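Dihydrofolate reductase (Moritella profunda, PDB 3IA4) probably catalyses the NADPH-dependent reduction of 7,8-dihydrofolate to tetrahydrofolate, a key step in folate metabolism. Local coordinates at residues Ala35-Thr47 and Ala87-Ile101. Numbering follows the deposited sequence.
Sequences ATLGKPIVMGRNT and AGDVEELMIIGGATI. With NDP (NADPH dihydro-nicotinamide-adenine-dinucleotide phosphate), chain E.
I41-G44 and E92-G97 run as neighbouring parallel strands, their short axes 27° apart, joined by four hydrogen bonds, M94 N to P40 O, V42 N to M94 O, I96 N to V42 O and G44 N to G97 O. The third is nearly straight, I96 N lying 2.9 Å from V42 O. On one face, V42 CG2 lies 3.3 Å from L93 CD2, tighter than usual van der Waals contact, the two side chains crossing at about a right angle, while V42 CB receives I95 CD1 at 3.5 Å. On the other, I96 CG1 runs beside M43 CB, and its CG2 meets I41 CG2 at 3.9 Å. Before the strands, CG of the P40 ring meets V90 CG2 at 3.8 Å.

K39, its CG beside the backbone N (chi1 -54°) and its chain extended from there, brings CD to 3.6 Å from M94 CG and NZ into a salt bridge with E92 OE1 (2.9 Å), which it reaches from above the carboxylate plane. NZ also donates a hydrogen bond to A35 O, tying the end of helix 26-36 to the strand pair. The other oxygen of buried E92 is held by R111, Y113 and S4. A methionine in place of K39 would probably leave E92 OE1 and A35 O without this shared donor.

Beyond the strands, both segments turn into helices (45-51 and 99-105) around the NADPH pyrophosphate. T47 OG1 donates to O2A of NADPH at 2.7 Å, and G98 N, after the cis G97-G98 peptide, hydrogen-bonds to O1A. N46 ND2 and T100 N grip the second phosphate, whereas R45 NH1 meets 2'-phosphate O1X in the guanidinium plane. Adjacent parallel strands delivering two helix N-termini and a cis Gly-Gly peptide to the pyrophosphate form the characteristic NADPH site of the dihydrofolate reductase fold.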
ATOM      1  N   ALA A  35       6.062   7.915  -3.934  1.00 13.26           N
ATOM      2  CA  ALA A  35       4.729   7.804  -4.469  1.00 13.07           C
ATOM      3  C   ALA A  35       3.642   8.294  -3.514  1.00 13.99           C
ATOM      4  O   ALA A  35       2.511   8.605  -3.933  1.00 17.32           O
ATOM      5  CB  ALA A  35       4.414   6.303  -4.910  1.00 15.04           C
ATOM      6  N   THR A  36       3.992   8.350  -2.234  1.00 11.26           N
ATOM      7  CA  THR A  36       3.008   8.684  -1.206  1.00 12.36           C
ATOM      8  C   THR A  36       3.239  10.071  -0.549  1.00 13.91           C
ATOM      9  O   THR A  36       2.305  10.603   0.053  1.00 14.05           O
ATOM     10  CB  THR A  36       2.951   7.635  -0.090  1.00 12.85           C
ATOM     11  OG1 THR A  36       4.237   7.506   0.510  1.00 13.16           O
ATOM     12  CG2 THR A  36       2.526   6.247  -0.689  1.00 10.40           C
ATOM     13  N   LEU A  37       4.449  10.627  -0.648  1.00 15.85           N
ATOM     14  CA  LEU A  37       4.680  11.939   0.004  1.00 16.87           C
ATOM     15  C   LEU A  37       3.685  12.962  -0.487  1.00 15.35           C
ATOM     16  O   LEU A  37       3.355  13.027  -1.669  1.00 14.63           O
ATOM     17  CB  LEU A  37       6.075  12.453  -0.259  1.00 18.63           C
ATOM     18  CG  LEU A  37       7.111  12.104   0.791  1.00 23.75           C
ATOM     19  CD1 LEU A  37       8.453  12.648   0.269  1.00 28.51           C
ATOM     20  CD2 LEU A  37       6.809  12.696   2.205  1.00 17.84           C
ATOM     21  N   GLY A  38       3.177  13.733   0.460  1.00 17.05           N
ATOM     22  CA  GLY A  38       2.215  14.793   0.174  1.00 14.01           C
ATOM     23  C   GLY A  38       0.782  14.321   0.044  1.00 19.28           C
ATOM     24  O   GLY A  38      -0.077  15.102  -0.332  1.00 19.26           O
ATOM     25  N   LYS A  39       0.505  13.043   0.321  1.00 14.50           N
ATOM     26  CA  LYS A  39      -0.846  12.522   0.128  1.00 12.95           C
ATOM     27  C   LYS A  39      -1.319  11.878   1.463  1.00 17.60           C
ATOM     28  O   LYS A  39      -0.494  11.405   2.256  1.00 14.45           O
ATOM     29  CB  LYS A  39      -0.849  11.446  -0.970  1.00 14.57           C
ATOM     30  CG  LYS A  39      -0.229  11.901  -2.290  1.00 16.92           C
ATOM     31  CD  LYS A  39      -0.245  10.778  -3.298  1.00 16.93           C
ATOM     32  CE  LYS A  39       0.519  11.229  -4.590  1.00 19.91           C
ATOM     33  NZ  LYS A  39       0.609  10.111  -5.562  1.00 20.06           N
ATOM     34  N   PRO A  40      -2.638  11.805   1.695  1.00 14.07           N
ATOM     35  CA  PRO A  40      -3.100  11.056   2.857  1.00 12.08           C
ATOM     36  C   PRO A  40      -2.855   9.591   2.587  1.00 13.41           C
ATOM     37  O   PRO A  40      -3.009   9.174   1.417  1.00 15.52           O
ATOM     38  CB  PRO A  40      -4.625  11.278   2.864  1.00 16.26           C
ATOM     39  CG  PRO A  40      -4.848  12.445   1.937  1.00 21.41           C
ATOM     40  CD  PRO A  40      -3.757  12.389   0.935  1.00 18.80           C
ATOM     41  N   ILE A  41      -2.463   8.855   3.604  1.00 11.25           N
ATOM     42  CA  ILE A  41      -2.268   7.401   3.487  1.00 11.99           C
ATOM     43  C   ILE A  41      -3.216   6.711   4.468  1.00 14.59           C
ATOM     44  O   ILE A  41      -3.324   7.110   5.628  1.00 12.88           O
ATOM     45  CB  ILE A  41      -0.781   7.014   3.733  1.00 11.42           C
ATOM     46  CG1 ILE A  41      -0.258   7.432   5.122  1.00 13.31           C
ATOM     47  CG2 ILE A  41       0.079   7.523   2.564  1.00 11.80           C
ATOM     48  CD1 ILE A  41       1.197   6.917   5.352  1.00 12.46           C
ATOM     49  N   VAL A  42      -3.936   5.696   3.981  1.00 10.20           N
ATOM     50  CA  VAL A  42      -4.905   4.989   4.770  1.00 12.40           C
ATOM     51  C   VAL A  42      -4.411   3.542   4.927  1.00 11.80           C
ATOM     52  O   VAL A  42      -3.990   2.934   3.946  1.00 11.74           O
ATOM     53  CB  VAL A  42      -6.249   4.954   4.016  1.00 14.01           C
ATOM     54  CG1 VAL A  42      -7.206   4.154   4.801  1.00 12.47           C
ATOM     55  CG2 VAL A  42      -6.771   6.408   3.848  1.00 14.99           C
ATOM     56  N   MET A  43      -4.422   3.036   6.145  1.00  8.94           N
ATOM     57  CA  MET A  43      -3.865   1.681   6.426  1.00 11.08           C
ATOM     58  C   MET A  43      -4.668   0.983   7.511  1.00 11.18           C
ATOM     59  O   MET A  43      -5.314   1.629   8.382  1.00 11.14           O
ATOM     60  CB  MET A  43      -2.418   1.818   6.853  1.00 10.36           C
ATOM     61  CG  MET A  43      -2.218   2.329   8.243  1.00 11.24           C
ATOM     62  SD  MET A  43      -0.545   3.036   8.533  1.00 14.98           S
ATOM     63  CE  MET A  43      -0.724   4.659   7.711  1.00 12.51           C
ATOM     64  N   GLY A  44      -4.583  -0.349   7.506  1.00  9.37           N
ATOM     65  CA  GLY A  44      -5.172  -1.127   8.618  1.00 10.15           C
ATOM     66  C   GLY A  44      -4.266  -1.061   9.819  1.00 11.17           C
ATOM     67  O   GLY A  44      -3.072  -0.724   9.738  1.00 12.12           O
ATOM     68  N   ARG A  45      -4.828  -1.429  10.957  1.00 10.77           N
ATOM     69  CA  ARG A  45      -4.062  -1.424  12.182  1.00 11.42           C
ATOM     70  C   ARG A  45      -2.795  -2.294  12.183  1.00 10.90           C
ATOM     71  O   ARG A  45      -1.771  -1.855  12.701  1.00 13.25           O
ATOM     72  CB  ARG A  45      -4.996  -1.826  13.319  1.00 14.00           C
ATOM     73  CG  ARG A  45      -4.257  -1.806  14.632  1.00 19.53           C
ATOM     74  CD  ARG A  45      -5.070  -2.635  15.588  1.00 25.43           C
ATOM     75  NE  ARG A  45      -4.463  -2.767  16.909  1.00 28.89           N
ATOM     76  CZ  ARG A  45      -5.187  -2.935  18.022  1.00 28.76           C
ATOM     77  NH1 ARG A  45      -6.536  -2.938  17.955  1.00 21.72           N
ATOM     78  NH2 ARG A  45      -4.563  -3.054  19.203  1.00 29.42           N
ATOM     79  N   ASN A  46      -2.819  -3.494  11.572  1.00 12.91           N
ATOM     80  CA  ASN A  46      -1.633  -4.317  11.587  1.00 12.98           C
ATOM     81  C   ASN A  46      -0.494  -3.650  10.806  1.00 12.10           C
ATOM     82  O   ASN A  46       0.665  -3.717  11.203  1.00 13.86           O
ATOM     83  CB  ASN A  46      -1.878  -5.708  10.982  1.00 13.42           C
ATOM     84  CG  ASN A  46      -2.838  -6.523  11.806  1.00 17.91           C
ATOM     85  OD1 ASN A  46      -3.005  -6.258  12.995  1.00 21.27           O
ATOM     86  ND2 ASN A  46      -3.436  -7.552  11.200  1.00 17.11           N
ATOM     87  N   THR A  47      -0.849  -3.055   9.664  1.00 10.83           N
ATOM     88  CA  THR A  47       0.150  -2.357   8.848  1.00 12.27           C
ATOM     89  C   THR A  47       0.771  -1.207   9.631  1.00 14.23           C
ATOM     90  O   THR A  47       1.998  -1.013   9.639  1.00 12.34           O
ATOM     91  CB  THR A  47      -0.465  -1.888   7.504  1.00 13.12           C
ATOM     92  OG1 THR A  47      -0.701  -3.086   6.727  1.00 13.08           O
ATOM     93  CG2 THR A  47       0.539  -1.040   6.737  1.00 13.29           C
ATOM     94  N   ALA A  87      -9.665  12.168   4.934  1.00 18.45           N
ATOM     95  CA  ALA A  87      -8.869  12.478   3.729  1.00 20.87           C
ATOM     96  C   ALA A  87      -9.253  13.808   3.026  1.00 23.67           C
ATOM     97  O   ALA A  87      -8.460  14.404   2.279  1.00 24.21           O
ATOM     98  CB  ALA A  87      -8.943  11.310   2.732  1.00 22.80           C
ATOM     99  N   GLY A  88     -10.495  14.225   3.198  1.00 20.67           N
ATOM    100  CA  GLY A  88     -10.908  15.537   2.719  1.00 21.85           C
ATOM    101  C   GLY A  88     -10.955  15.651   1.187  1.00 26.48           C
ATOM    102  O   GLY A  88     -11.003  14.641   0.484  1.00 31.50           O
ATOM    103  N   ASP A  89     -10.914  16.865   0.641  1.00 23.01           N
ATOM    104  CA  ASP A  89     -11.098  16.988  -0.810  1.00 28.03           C
ATOM    105  C   ASP A  89      -9.807  16.923  -1.576  1.00 28.93           C
ATOM    106  O   ASP A  89      -9.599  17.756  -2.424  1.00 33.23           O
ATOM    107  CB  ASP A  89     -11.745  18.347  -1.154  1.00 29.76           C
ATOM    108  CG  ASP A  89     -13.253  18.308  -1.102  1.00 42.44           C
ATOM    109  OD1 ASP A  89     -13.873  17.650  -2.002  1.00 44.60           O
ATOM    110  OD2 ASP A  89     -13.811  18.959  -0.171  1.00 42.47           O
ATOM    111  N   VAL A  90      -8.903  15.996  -1.265  1.00 21.47           N
ATOM    112  CA  VAL A  90      -7.618  15.986  -1.932  1.00 19.75           C
ATOM    113  C   VAL A  90      -7.623  15.400  -3.334  1.00 17.68           C
ATOM    114  O   VAL A  90      -8.603  14.812  -3.785  1.00 20.41           O
ATOM    115  CB  VAL A  90      -6.581  15.170  -1.072  1.00 22.63           C
ATOM    116  CG1 VAL A  90      -6.300  15.897   0.236  1.00 24.16           C
ATOM    117  CG2 VAL A  90      -7.099  13.796  -0.803  1.00 20.40           C
ATOM    118  N   GLU A  91      -6.492  15.537  -4.021  1.00 16.47           N
ATOM    119  CA  GLU A  91      -6.412  15.035  -5.387  1.00 18.38           C
ATOM    120  C   GLU A  91      -6.498  13.503  -5.371  1.00 18.42           C
ATOM    121  O   GLU A  91      -7.197  12.934  -6.187  1.00 17.03           O
ATOM    122  CB  GLU A  91      -5.126  15.530  -6.047  1.00 19.10           C
ATOM    123  CG  GLU A  91      -4.605  14.730  -7.226  1.00 25.07           C
ATOM    124  CD  GLU A  91      -5.394  14.876  -8.506  1.00 35.13           C
ATOM    125  OE1 GLU A  91      -6.029  15.955  -8.772  1.00 37.26           O
ATOM    126  OE2 GLU A  91      -5.368  13.870  -9.269  1.00 38.84           O
ATOM    127  N   GLU A  92      -5.816  12.882  -4.395  1.00 16.17           N
ATOM    128  CA  GLU A  92      -5.624  11.413  -4.425  1.00 15.34           C
ATOM    129  C   GLU A  92      -5.374  10.917  -3.017  1.00 16.06           C
ATOM    130  O   GLU A  92      -4.550  11.476  -2.306  1.00 17.66           O
ATOM    131  CB  GLU A  92      -4.408  11.133  -5.287  1.00 15.13           C
ATOM    132  CG  GLU A  92      -4.132   9.686  -5.575  1.00 15.81           C
ATOM    133  CD  GLU A  92      -2.965   9.522  -6.503  1.00 18.91           C
ATOM    134  OE1 GLU A  92      -2.107  10.442  -6.564  1.00 21.00           O
ATOM    135  OE2 GLU A  92      -2.861   8.491  -7.191  1.00 15.65           O
ATOM    136  N   LEU A  93      -6.080   9.843  -2.656  1.00 15.23           N
ATOM    137  CA  LEU A  93      -5.961   9.156  -1.377  1.00 14.79           C
ATOM    138  C   LEU A  93      -5.133   7.887  -1.679  1.00 15.33           C
ATOM    139  O   LEU A  93      -5.371   7.262  -2.721  1.00 16.88           O
ATOM    140  CB  LEU A  93      -7.392   8.813  -0.973  1.00 15.44           C
ATOM    141  CG  LEU A  93      -7.857   7.923   0.131  1.00 24.41           C
ATOM    142  CD1 LEU A  93      -7.294   6.518  -0.115  1.00 22.45           C
ATOM    143  CD2 LEU A  93      -7.341   8.554   1.363  1.00 25.86           C
ATOM    144  N   MET A  94      -4.165   7.506  -0.824  1.00 11.52           N
ATOM    145  CA  MET A  94      -3.363   6.274  -1.080  1.00 12.16           C
ATOM    146  C   MET A  94      -3.655   5.223  -0.020  1.00 13.54           C
ATOM    147  O   MET A  94      -3.356   5.444   1.145  1.00 12.60           O
ATOM    148  CB  MET A  94      -1.844   6.553  -1.057  1.00 14.25           C
ATOM    149  CG  MET A  94      -1.342   7.652  -1.970  1.00 13.94           C
ATOM    150  SD  MET A  94      -1.385   7.186  -3.731  1.00 18.78           S
ATOM    151  CE  MET A  94      -0.053   6.005  -3.755  1.00 16.36           C
ATOM    152  N   ILE A  95      -4.234   4.078  -0.424  1.00 10.78           N
ATOM    153  CA  ILE A  95      -4.413   2.932   0.485  1.00  9.81           C
ATOM    154  C   ILE A  95      -3.122   2.127   0.493  1.00  9.85           C
ATOM    155  O   ILE A  95      -2.663   1.698  -0.591  1.00 11.77           O
ATOM    156  CB  ILE A  95      -5.576   2.075  -0.008  1.00 12.68           C
ATOM    157  CG1 ILE A  95      -6.941   2.865   0.022  1.00 13.61           C
ATOM    158  CG2 ILE A  95      -5.625   0.760   0.778  1.00 13.74           C
ATOM    159  CD1 ILE A  95      -7.552   3.019   1.384  1.00 23.08           C
ATOM    160  N   ILE A  96      -2.509   1.962   1.657  1.00  8.04           N
ATOM    161  CA  ILE A  96      -1.134   1.429   1.688  1.00 10.61           C
ATOM    162  C   ILE A  96      -1.090   0.049   2.304  1.00 10.03           C
ATOM    163  O   ILE A  96      -0.013  -0.489   2.586  1.00 10.71           O
ATOM    164  CB  ILE A  96      -0.113   2.328   2.415  1.00  9.00           C
ATOM    165  CG1 ILE A  96      -0.415   2.483   3.934  1.00 10.74           C
ATOM    166  CG2 ILE A  96      -0.120   3.713   1.742  1.00  8.58           C
ATOM    167  CD1 ILE A  96       0.809   2.841   4.715  1.00 10.44           C
ATOM    168  N   GLY A  97      -2.263  -0.503   2.581  1.00 10.67           N
ATOM    169  CA  GLY A  97      -2.343  -1.892   3.050  1.00 11.75           C
ATOM    170  C   GLY A  97      -3.092  -2.024   4.372  1.00 13.03           C
ATOM    171  O   GLY A  97      -3.509  -1.026   4.939  1.00 13.49           O
ATOM    172  N   GLY A  98      -3.267  -3.239   4.896  1.00 12.13           N
ATOM    173  CA  GLY A  98      -2.644  -4.458   4.372  1.00 10.12           C
ATOM    174  C   GLY A  98      -3.698  -5.228   3.595  1.00 10.40           C
ATOM    175  O   GLY A  98      -4.575  -4.640   2.972  1.00 10.37           O
ATOM    176  N   ALA A  99      -3.611  -6.567   3.630  1.00  9.53           N
ATOM    177  CA  ALA A  99      -4.532  -7.353   2.756  1.00 10.46           C
ATOM    178  C   ALA A  99      -6.002  -7.022   3.020  1.00 10.26           C
ATOM    179  O   ALA A  99      -6.830  -6.902   2.068  1.00 11.58           O
ATOM    180  CB  ALA A  99      -4.311  -8.836   3.008  1.00 12.41           C
ATOM    181  N   THR A 100      -6.400  -6.902   4.296  1.00 11.37           N
ATOM    182  CA  THR A 100      -7.833  -6.749   4.496  0.57 12.55           C
ATOM    183  C   THR A 100      -8.320  -5.430   3.903  1.00 12.39           C
ATOM    184  O   THR A 100      -9.428  -5.353   3.335  1.00 11.68           O
ATOM    185  CB  THR A 100      -8.312  -6.817   5.966  0.57 14.27           C
ATOM    186  OG1 THR A 100      -7.572  -7.778   6.706  0.57 19.32           O
ATOM    187  CG2 THR A 100      -9.708  -7.259   5.948  0.57 10.16           C
ATOM    188  N   ILE A 101      -7.491  -4.389   3.958  1.00 11.11           N
ATOM    189  CA  ILE A 101      -7.900  -3.107   3.427  1.00 11.49           C
ATOM    190  C   ILE A 101      -7.906  -3.100   1.923  1.00 11.89           C
ATOM    191  O   ILE A 101      -8.812  -2.574   1.245  1.00 12.49           O
ATOM    192  CB  ILE A 101      -6.965  -1.997   3.923  1.00 12.61           C
ATOM    193  CG1 ILE A 101      -6.931  -2.030   5.478  1.00 10.80           C
ATOM    194  CG2 ILE A 101      -7.493  -0.703   3.396  1.00 18.99           C
ATOM    195  CD1 ILE A 101      -8.265  -2.000   6.183  1.00 16.55           C
TER
HETATM  196  PA  NDP E 163      -4.199  -4.790   7.950  1.00 11.71           P
HETATM  197  O1A NDP E 163      -5.139  -4.704   6.776  1.00 12.52           O
HETATM  198  O2A NDP E 163      -2.944  -3.975   8.006  1.00 12.37           O
HETATM  199  O5B NDP E 163      -4.970  -4.536   9.371  1.00 11.41           O
HETATM  200  C5B NDP E 163      -6.230  -5.203   9.597  1.00 11.27           C
HETATM  201  C4B NDP E 163      -6.798  -4.581  10.867  1.00 13.33           C
HETATM  202  O4B NDP E 163      -7.387  -3.332  10.478  1.00 14.51           O
HETATM  203  C3B NDP E 163      -8.034  -5.370  11.367  1.00 14.88           C
HETATM  204  O3B NDP E 163      -7.619  -6.469  12.172  1.00 15.25           O
HETATM  205  C2B NDP E 163      -8.855  -4.321  12.098  1.00 16.38           C
HETATM  206  O2B NDP E 163      -8.185  -3.861  13.277  1.00 15.77           O
HETATM  207  C1B NDP E 163      -8.685  -3.175  11.122  1.00 13.11           C
HETATM  208  N9A NDP E 163      -9.754  -3.094  10.103  1.00 12.61           N
HETATM  209  C8A NDP E 163      -9.777  -3.760   8.938  1.00 16.73           C
HETATM  210  N7A NDP E 163     -10.840  -3.391   8.193  1.00 17.11           N
HETATM  211  C5A NDP E 163     -11.506  -2.441   8.905  1.00 15.82           C
HETATM  212  C6A NDP E 163     -12.687  -1.586   8.715  1.00 21.11           C
HETATM  213  N6A NDP E 163     -13.486  -1.667   7.601  1.00 17.89           N
HETATM  214  N1A NDP E 163     -12.963  -0.719   9.748  1.00 17.29           N
HETATM  215  C2A NDP E 163     -12.236  -0.568  10.850  1.00 14.90           C
HETATM  216  N3A NDP E 163     -11.157  -1.314  11.072  1.00 18.10           N
HETATM  217  C4A NDP E 163     -10.765  -2.241  10.136  1.00 15.18           C
HETATM  218  O3  NDP E 163      -3.802  -6.330   8.247  1.00 11.59           O
HETATM  219  PN  NDP E 163      -3.335  -7.608   7.389  1.00 12.43           P
HETATM  220  O1N NDP E 163      -4.396  -7.933   6.403  1.00 14.03           O
HETATM  221  O2N NDP E 163      -2.890  -8.651   8.349  1.00 14.24           O
HETATM  222  O5D NDP E 163      -2.127  -7.051   6.526  1.00 12.63           O
HETATM  223  C5D NDP E 163      -0.875  -6.847   7.165  1.00 12.17           C
HETATM  224  C4D NDP E 163       0.218  -7.564   6.381  1.00 12.08           C
HETATM  225  O4D NDP E 163       0.438  -6.881   5.091  1.00 12.16           O
HETATM  226  C3D NDP E 163       1.588  -7.575   7.077  1.00 13.06           C
HETATM  227  O3D NDP E 163       2.243  -8.825   6.787  1.00 15.61           O
HETATM  228  C2D NDP E 163       2.369  -6.460   6.381  1.00 10.49           C
HETATM  229  O2D NDP E 163       3.808  -6.626   6.424  1.00 14.26           O
HETATM  230  C1D NDP E 163       1.849  -6.609   4.977  1.00 12.10           C
HETATM  231  N1N NDP E 163       1.934  -5.416   4.142  1.00 13.82           N
HETATM  232  C2N NDP E 163       2.558  -5.525   2.968  1.00 12.02           C
HETATM  233  C3N NDP E 163       2.563  -4.463   2.099  1.00 10.14           C
HETATM  234  C7N NDP E 163       3.287  -4.619   0.798  1.00 10.00           C
HETATM  235  O7N NDP E 163       3.169  -3.738  -0.028  1.00 10.91           O
HETATM  236  N7N NDP E 163       3.948  -5.737   0.483  1.00 10.06           N
HETATM  237  C4N NDP E 163       1.924  -3.111   2.378  1.00 12.05           C
HETATM  238  C5N NDP E 163       1.233  -3.181   3.653  1.00  8.88           C
HETATM  239  C6N NDP E 163       1.300  -4.272   4.485  1.00 14.82           C
HETATM  240  P2B NDP E 163      -8.920  -3.916  14.723  1.00 15.16           P
HETATM  241  O1X NDP E 163      -8.055  -3.064  15.544  1.00 16.31           O
HETATM  242  O2X NDP E 163     -10.313  -3.468  14.435  1.00 14.37           O
HETATM  243  O3X NDP E 163      -8.966  -5.377  15.078  1.00 19.52           O